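Local coordinates for protein spectinomycin phosphotransferase (Legionella pneumophila, PDB 3I1A) that probably phosphorylates the antibiotic spectinomycin using a nucleotide and magnesium, as an aminoglycoside phosphotransferase with a protein-kinase-like fold, at residues I285-L296 and S309-F317. Sequence-based numbering, arbitrary orientation. Where two conformers were deposited one is given.
Sequences IVEDIAVYGQDL and SFKYFKEMF
Different first torsions bring Tyr-292 and Tyr-312 together: chi1 of -62° sets the Tyr-292 ring beside its own backbone N, whereas 179° swings the Tyr-312 ring away from its N and across to the neighbouring helix. The pair is edge-to-face, with planes 54° apart; the Tyr-312 edge leads with CD2, which stands 3.4 Å above the centre of the Tyr-292 ring. Ser-309 CB meets the same ring at its rim, 3.7 Å from Tyr-292 CD2. Farther out, Tyr-312 OH donates to Asp-288 OD2 (2.7 Å), arriving from above the carboxylate plane, so the phenol is gripped at its hydroxyl as well as by its edge.

Two turns along from Asp-288, Asp-295 OD2 takes a hydrogen bond from Ser-309 OG (2.7 Å) on the anti side, tilted slightly out of the carboxylate plane; Gln-301 gives that oxygen a second bond. Alongside these polar contacts, Ile-289 CG2 lies 3.6 Å from Phe-313 CE1, and the bent end of Met-316 puts CE 3.6 Å from Ile-289 CG1. Leu-296 CD2 lies on Ser-309 CB and beside the Phe-310 N, while CD1 meets Phe-310 CB. Helix 169-180 extends this apolar layer through Phe-174, whose ring meets Phe-313 edge-to-face.

The axes of segments 285-296 and 309-315 run roughly antiparallel and come within 9.1 Å, within the helical part of the kinase-like fold. Two short bonds to carboxylates flanking an aromatic pair are consistent with the polar bonds fixing the register of the two segments, while the apolar layer supplies much of the burial.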
ATOM      1  N   ILE A 285      -2.546   2.986 -12.675  1.00 15.63           N
ATOM      2  CA  ILE A 285      -1.893   4.186 -13.238  1.00 16.29           C
ATOM      3  C   ILE A 285      -2.936   5.299 -13.392  1.00 16.82           C
ATOM      4  O   ILE A 285      -2.666   6.474 -13.108  1.00 17.48           O
ATOM      5  CB  ILE A 285      -1.204   3.873 -14.586  1.00 14.67           C
ATOM      6  CG1 ILE A 285      -0.133   2.805 -14.358  1.00 15.92           C
ATOM      7  CG2 ILE A 285      -0.557   5.125 -15.173  1.00 15.98           C
ATOM      8  CD1 ILE A 285       0.464   2.211 -15.617  1.00 13.04           C
ATOM      9  N   VAL A 286      -4.134   4.934 -13.833  1.00 16.97           N
ATOM     10  CA  VAL A 286      -5.213   5.908 -13.958  1.00 17.01           C
ATOM     11  C   VAL A 286      -5.483   6.585 -12.620  1.00 17.42           C
ATOM     12  O   VAL A 286      -5.683   7.810 -12.566  1.00 17.14           O
ATOM     13  CB  VAL A 286      -6.506   5.239 -14.469  1.00 16.42           C
ATOM     14  CG1 VAL A 286      -7.689   6.204 -14.332  1.00 18.60           C
ATOM     15  CG2 VAL A 286      -6.321   4.808 -15.908  1.00 14.22           C
ATOM     16  N   GLU A 287      -5.484   5.789 -11.548  0.50 15.58           N
ATOM     17  CA  GLU A 287      -5.706   6.272 -10.185  0.50 15.54           C
ATOM     18  C   GLU A 287      -4.643   7.315  -9.812  0.50 15.21           C
ATOM     19  O   GLU A 287      -4.956   8.362  -9.251  0.50 16.28           O
ATOM     20  CB  GLU A 287      -5.675   5.086  -9.193  0.50 14.73           C
ATOM     21  CG  GLU A 287      -7.048   4.482  -8.895  0.50 14.02           C
ATOM     22  CD  GLU A 287      -7.011   3.023  -8.432  0.50 14.59           C
ATOM     23  OE1 GLU A 287      -6.151   2.681  -7.593  0.50 16.77           O
ATOM     24  OE2 GLU A 287      -7.857   2.230  -8.908  0.50 11.88           O
ATOM     25  N   ASP A 288      -3.388   7.016 -10.124  1.00 15.90           N
ATOM     26  CA  ASP A 288      -2.274   7.932  -9.841  1.00 15.08           C
ATOM     27  C   ASP A 288      -2.325   9.179 -10.754  1.00 15.34           C
ATOM     28  O   ASP A 288      -1.967  10.273 -10.325  1.00 15.54           O
ATOM     29  CB  ASP A 288      -0.915   7.245 -10.044  1.00 15.94           C
ATOM     30  CG  ASP A 288      -0.488   6.401  -8.840  1.00 15.57           C
ATOM     31  OD1 ASP A 288      -1.072   6.558  -7.761  1.00 17.10           O
ATOM     32  OD2 ASP A 288       0.453   5.598  -8.993  1.00 18.37           O
ATOM     33  N   ILE A 289      -2.760   9.031 -12.002  1.00 16.15           N
ATOM     34  CA  ILE A 289      -2.806  10.208 -12.877  1.00 15.72           C
ATOM     35  C   ILE A 289      -3.853  11.149 -12.288  1.00 15.97           C
ATOM     36  O   ILE A 289      -3.704  12.378 -12.304  1.00 16.12           O
ATOM     37  CB  ILE A 289      -3.181   9.815 -14.358  1.00 15.07           C
ATOM     38  CG1 ILE A 289      -1.986   9.131 -15.027  1.00 14.00           C
ATOM     39  CG2 ILE A 289      -3.549  11.058 -15.170  1.00 14.87           C
ATOM     40  CD1 ILE A 289      -2.282   8.508 -16.379  1.00 16.81           C
ATOM     41  N   ALA A 290      -4.932  10.575 -11.767  1.00 15.47           N
ATOM     42  CA  ALA A 290      -5.993  11.380 -11.196  1.00 17.01           C
ATOM     43  C   ALA A 290      -5.526  12.137  -9.956  1.00 17.55           C
ATOM     44  O   ALA A 290      -5.786  13.329  -9.811  1.00 17.24           O
ATOM     45  CB  ALA A 290      -7.210  10.489 -10.856  1.00 17.96           C
ATOM     46  N   VAL A 291      -4.842  11.431  -9.059  1.00 16.86           N
ATOM     47  CA  VAL A 291      -4.357  12.008  -7.816  1.00 17.95           C
ATOM     48  C   VAL A 291      -3.228  13.014  -8.007  1.00 18.42           C
ATOM     49  O   VAL A 291      -3.330  14.174  -7.557  1.00 19.85           O
ATOM     50  CB  VAL A 291      -3.918  10.878  -6.832  1.00 17.79           C
ATOM     51  CG1 VAL A 291      -3.213  11.472  -5.642  1.00 19.48           C
ATOM     52  CG2 VAL A 291      -5.157  10.086  -6.357  1.00 19.06           C
ATOM     53  N   TYR A 292      -2.165  12.601  -8.687  1.00 20.14           N
ATOM     54  CA  TYR A 292      -1.043  13.515  -8.888  1.00 20.59           C
ATOM     55  C   TYR A 292      -1.368  14.565  -9.942  1.00 20.05           C
ATOM     56  O   TYR A 292      -0.934  15.718  -9.843  1.00 18.94           O
ATOM     57  CB  TYR A 292       0.224  12.718  -9.202  1.00 23.52           C
ATOM     58  CG  TYR A 292       0.589  11.800  -8.043  1.00 25.72           C
ATOM     59  CD1 TYR A 292       0.022  10.531  -7.924  1.00 29.17           C
ATOM     60  CD2 TYR A 292       1.464  12.216  -7.051  1.00 29.38           C
ATOM     61  CE1 TYR A 292       0.316   9.704  -6.846  1.00 31.41           C
ATOM     62  CE2 TYR A 292       1.772  11.392  -5.963  1.00 31.03           C
ATOM     63  CZ  TYR A 292       1.193  10.142  -5.872  1.00 32.13           C
ATOM     64  OH  TYR A 292       1.495   9.333  -4.805  1.00 35.96           O
ATOM     65  N   GLY A 293      -2.167  14.198 -10.940  1.00 18.47           N
ATOM     66  CA  GLY A 293      -2.550  15.193 -11.928  1.00 18.54           C
ATOM     67  C   GLY A 293      -3.355  16.321 -11.284  1.00 17.48           C
ATOM     68  O   GLY A 293      -3.155  17.517 -11.585  1.00 17.57           O
ATOM     69  N   GLN A 294      -4.276  15.974 -10.387  1.00 17.24           N
ATOM     70  CA  GLN A 294      -5.065  17.011  -9.735  1.00 16.42           C
ATOM     71  C   GLN A 294      -4.166  17.923  -8.882  1.00 15.54           C
ATOM     72  O   GLN A 294      -4.414  19.142  -8.777  1.00 14.28           O
ATOM     73  CB  GLN A 294      -6.150  16.408  -8.843  1.00 18.72           C
ATOM     74  CG  GLN A 294      -7.124  17.467  -8.315  1.00 20.05           C
ATOM     75  CD  GLN A 294      -7.873  18.178  -9.435  1.00 23.75           C
ATOM     76  OE1 GLN A 294      -7.640  19.364  -9.712  1.00 22.32           O
ATOM     77  NE2 GLN A 294      -8.765  17.453 -10.098  1.00 21.29           N
ATOM     78  N   ASP A 295      -3.133  17.340  -8.271  1.00 15.99           N
ATOM     79  CA  ASP A 295      -2.217  18.137  -7.458  1.00 16.71           C
ATOM     80  C   ASP A 295      -1.486  19.167  -8.320  1.00 16.08           C
ATOM     81  O   ASP A 295      -1.083  20.228  -7.816  1.00 16.51           O
ATOM     82  CB  ASP A 295      -1.204  17.230  -6.747  1.00 20.00           C
ATOM     83  CG  ASP A 295      -0.536  17.906  -5.571  1.00 23.12           C
ATOM     84  OD1 ASP A 295      -1.221  18.660  -4.832  1.00 23.88           O
ATOM     85  OD2 ASP A 295       0.678  17.670  -5.366  1.00 26.36           O
ATOM     86  N   LEU A 296      -1.296  18.864  -9.605  1.00 15.46           N
ATOM     87  CA  LEU A 296      -0.625  19.801 -10.501  1.00 16.03           C
ATOM     88  C   LEU A 296      -1.588  20.821 -11.109  1.00 17.13           C
ATOM     89  O   LEU A 296      -1.187  21.948 -11.394  1.00 16.86           O
ATOM     90  CB  LEU A 296       0.113  19.062 -11.633  1.00 17.88           C
ATOM     91  CG  LEU A 296       1.573  18.652 -11.379  1.00 21.06           C
ATOM     92  CD1 LEU A 296       2.466  19.908 -11.144  1.00 18.55           C
ATOM     93  CD2 LEU A 296       1.626  17.708 -10.198  1.00 22.89           C
ATOM     94  N   SER A 309       5.137  15.610  -6.882  1.00 17.38           N
ATOM     95  CA  SER A 309       4.039  14.922  -7.581  1.00 15.33           C
ATOM     96  C   SER A 309       4.341  14.888  -9.086  1.00 16.95           C
ATOM     97  O   SER A 309       4.127  13.874  -9.732  1.00 17.85           O
ATOM     98  CB  SER A 309       2.721  15.654  -7.370  1.00 15.32           C
ATOM     99  OG  SER A 309       2.338  15.630  -6.010  1.00 15.48           O
ATOM    100  N   PHE A 310       4.871  15.990  -9.624  1.00 14.77           N
ATOM    101  CA  PHE A 310       5.180  16.080 -11.053  1.00 15.19           C
ATOM    102  C   PHE A 310       6.269  15.079 -11.446  1.00 15.97           C
ATOM    103  O   PHE A 310       6.152  14.410 -12.458  1.00 16.35           O
ATOM    104  CB  PHE A 310       5.574  17.533 -11.387  1.00 16.80           C
ATOM    105  CG  PHE A 310       5.705  17.830 -12.868  1.00 19.69           C
ATOM    106  CD1 PHE A 310       4.966  17.133 -13.820  1.00 19.04           C
ATOM    107  CD2 PHE A 310       6.526  18.871 -13.296  1.00 19.94           C
ATOM    108  CE1 PHE A 310       5.044  17.474 -15.175  1.00 20.10           C
ATOM    109  CE2 PHE A 310       6.612  19.217 -14.657  1.00 21.42           C
ATOM    110  CZ  PHE A 310       5.872  18.519 -15.591  1.00 19.65           C
ATOM    111  N   LYS A 311       7.313  14.954 -10.628  1.00 15.39           N
ATOM    112  CA  LYS A 311       8.373  14.003 -10.899  1.00 16.33           C
ATOM    113  C   LYS A 311       7.801  12.581 -10.870  1.00 16.96           C
ATOM    114  O   LYS A 311       8.116  11.755 -11.736  1.00 15.73           O
ATOM    115  CB  LYS A 311       9.501  14.180  -9.863  1.00 19.74           C
ATOM    116  CG  LYS A 311      10.192  15.540 -10.010  1.00 23.22           C
ATOM    117  CD  LYS A 311      11.461  15.655  -9.171  1.00 28.91           C
ATOM    118  CE  LYS A 311      12.127  17.013  -9.382  1.00 31.81           C
ATOM    119  NZ  LYS A 311      13.448  17.095  -8.673  1.00 35.75           N
ATOM    120  N   TYR A 312       6.944  12.305  -9.890  1.00 16.00           N
ATOM    121  CA  TYR A 312       6.338  10.977  -9.784  1.00 18.59           C
ATOM    122  C   TYR A 312       5.505  10.693 -11.028  1.00 18.98           C
ATOM    123  O   TYR A 312       5.609   9.624 -11.640  1.00 18.23           O
ATOM    124  CB  TYR A 312       5.442  10.874  -8.558  1.00 20.16           C
ATOM    125  CG  TYR A 312       4.800   9.506  -8.447  1.00 26.58           C
ATOM    126  CD1 TYR A 312       5.582   8.352  -8.310  1.00 29.19           C
ATOM    127  CD2 TYR A 312       3.417   9.358  -8.507  1.00 27.91           C
ATOM    128  CE1 TYR A 312       4.987   7.083  -8.238  1.00 30.53           C
ATOM    129  CE2 TYR A 312       2.817   8.100  -8.435  1.00 30.03           C
ATOM    130  CZ  TYR A 312       3.604   6.972  -8.298  1.00 31.61           C
ATOM    131  OH  TYR A 312       3.001   5.734  -8.190  1.00 34.14           O
ATOM    132  N   PHE A 313       4.674  11.659 -11.389  1.00 16.88           N
ATOM    133  CA  PHE A 313       3.827  11.537 -12.568  1.00 17.07           C
ATOM    134  C   PHE A 313       4.676  11.241 -13.816  1.00 18.34           C
ATOM    135  O   PHE A 313       4.349  10.349 -14.612  1.00 16.14           O
ATOM    136  CB  PHE A 313       3.036  12.842 -12.742  1.00 15.90           C
ATOM    137  CG  PHE A 313       1.937  12.759 -13.769  1.00 18.93           C
ATOM    138  CD1 PHE A 313       0.595  12.746 -13.378  1.00 16.89           C
ATOM    139  CD2 PHE A 313       2.245  12.699 -15.120  1.00 18.45           C
ATOM    140  CE1 PHE A 313      -0.423  12.670 -14.339  1.00 20.33           C
ATOM    141  CE2 PHE A 313       1.229  12.623 -16.088  1.00 17.70           C
ATOM    142  CZ  PHE A 313      -0.095  12.607 -15.695  1.00 17.93           C
ATOM    143  N   LYS A 314       5.782  11.965 -13.994  1.00 15.29           N
ATOM    144  CA  LYS A 314       6.586  11.729 -15.195  1.00 17.60           C
ATOM    145  C   LYS A 314       7.320  10.405 -15.225  1.00 17.75           C
ATOM    146  O   LYS A 314       7.467   9.786 -16.289  1.00 17.37           O
ATOM    147  CB  LYS A 314       7.580  12.874 -15.400  1.00 16.22           C
ATOM    148  CG  LYS A 314       6.856  14.164 -15.765  1.00 18.40           C
ATOM    149  CD  LYS A 314       7.797  15.270 -16.215  1.00 22.44           C
ATOM    150  CE  LYS A 314       8.586  15.858 -15.065  1.00 23.27           C
ATOM    151  NZ  LYS A 314       9.420  17.003 -15.564  1.00 26.10           N
ATOM    152  N   GLU A 315       7.791   9.977 -14.057  1.00 18.55           N
ATOM    153  CA  GLU A 315       8.514   8.727 -13.961  1.00 20.16           C
ATOM    154  C   GLU A 315       7.685   7.552 -14.440  1.00 19.37           C
ATOM    155  O   GLU A 315       8.248   6.564 -14.919  1.00 19.35           O
ATOM    156  CB  GLU A 315       8.949   8.482 -12.524  1.00 23.45           C
ATOM    157  CG  GLU A 315      10.116   9.344 -12.109  1.00 30.30           C
ATOM    158  CD  GLU A 315      10.608   8.988 -10.728  1.00 34.18           C
ATOM    159  OE1 GLU A 315      11.767   9.327 -10.421  1.00 38.90           O
ATOM    160  OE2 GLU A 315       9.833   8.373  -9.959  1.00 36.95           O
ATOM    161  N   MET A 316       6.361   7.642 -14.301  1.00 18.54           N
ATOM    162  CA  MET A 316       5.497   6.530 -14.738  1.00 18.02           C
ATOM    163  C   MET A 316       5.664   6.242 -16.217  1.00 18.21           C
ATOM    164  O   MET A 316       5.404   5.120 -16.684  1.00 18.47           O
ATOM    165  CB  MET A 316       4.018   6.843 -14.464  1.00 17.62           C
ATOM    166  CG  MET A 316       3.719   7.112 -12.992  1.00 19.99           C
ATOM    167  SD  MET A 316       1.964   7.287 -12.571  1.00 17.82           S
ATOM    168  CE  MET A 316       1.358   8.428 -13.889  1.00 18.86           C
ATOM    169  N   PHE A 317       6.085   7.261 -16.963  1.00 19.09           N
ATOM    170  CA  PHE A 317       6.270   7.128 -18.409  1.00 19.91           C
ATOM    171  C   PHE A 317       7.700   6.809 -18.847  1.00 21.22           C
ATOM    172  O   PHE A 317       7.993   6.770 -20.049  1.00 23.10           O
ATOM    173  CB  PHE A 317       5.772   8.407 -19.111  1.00 18.61           C
ATOM    174  CG  PHE A 317       4.319   8.688 -18.876  1.00 17.19           C
ATOM    175  CD1 PHE A 317       3.896   9.316 -17.700  1.00 14.74           C
ATOM    176  CD2 PHE A 317       3.348   8.265 -19.800  1.00 17.41           C
ATOM    177  CE1 PHE A 317       2.539   9.519 -17.442  1.00 15.48           C
ATOM    178  CE2 PHE A 317       1.983   8.460 -19.549  1.00 17.44           C
ATOM    179  CZ  PHE A 317       1.572   9.084 -18.372  1.00 16.98           C
TER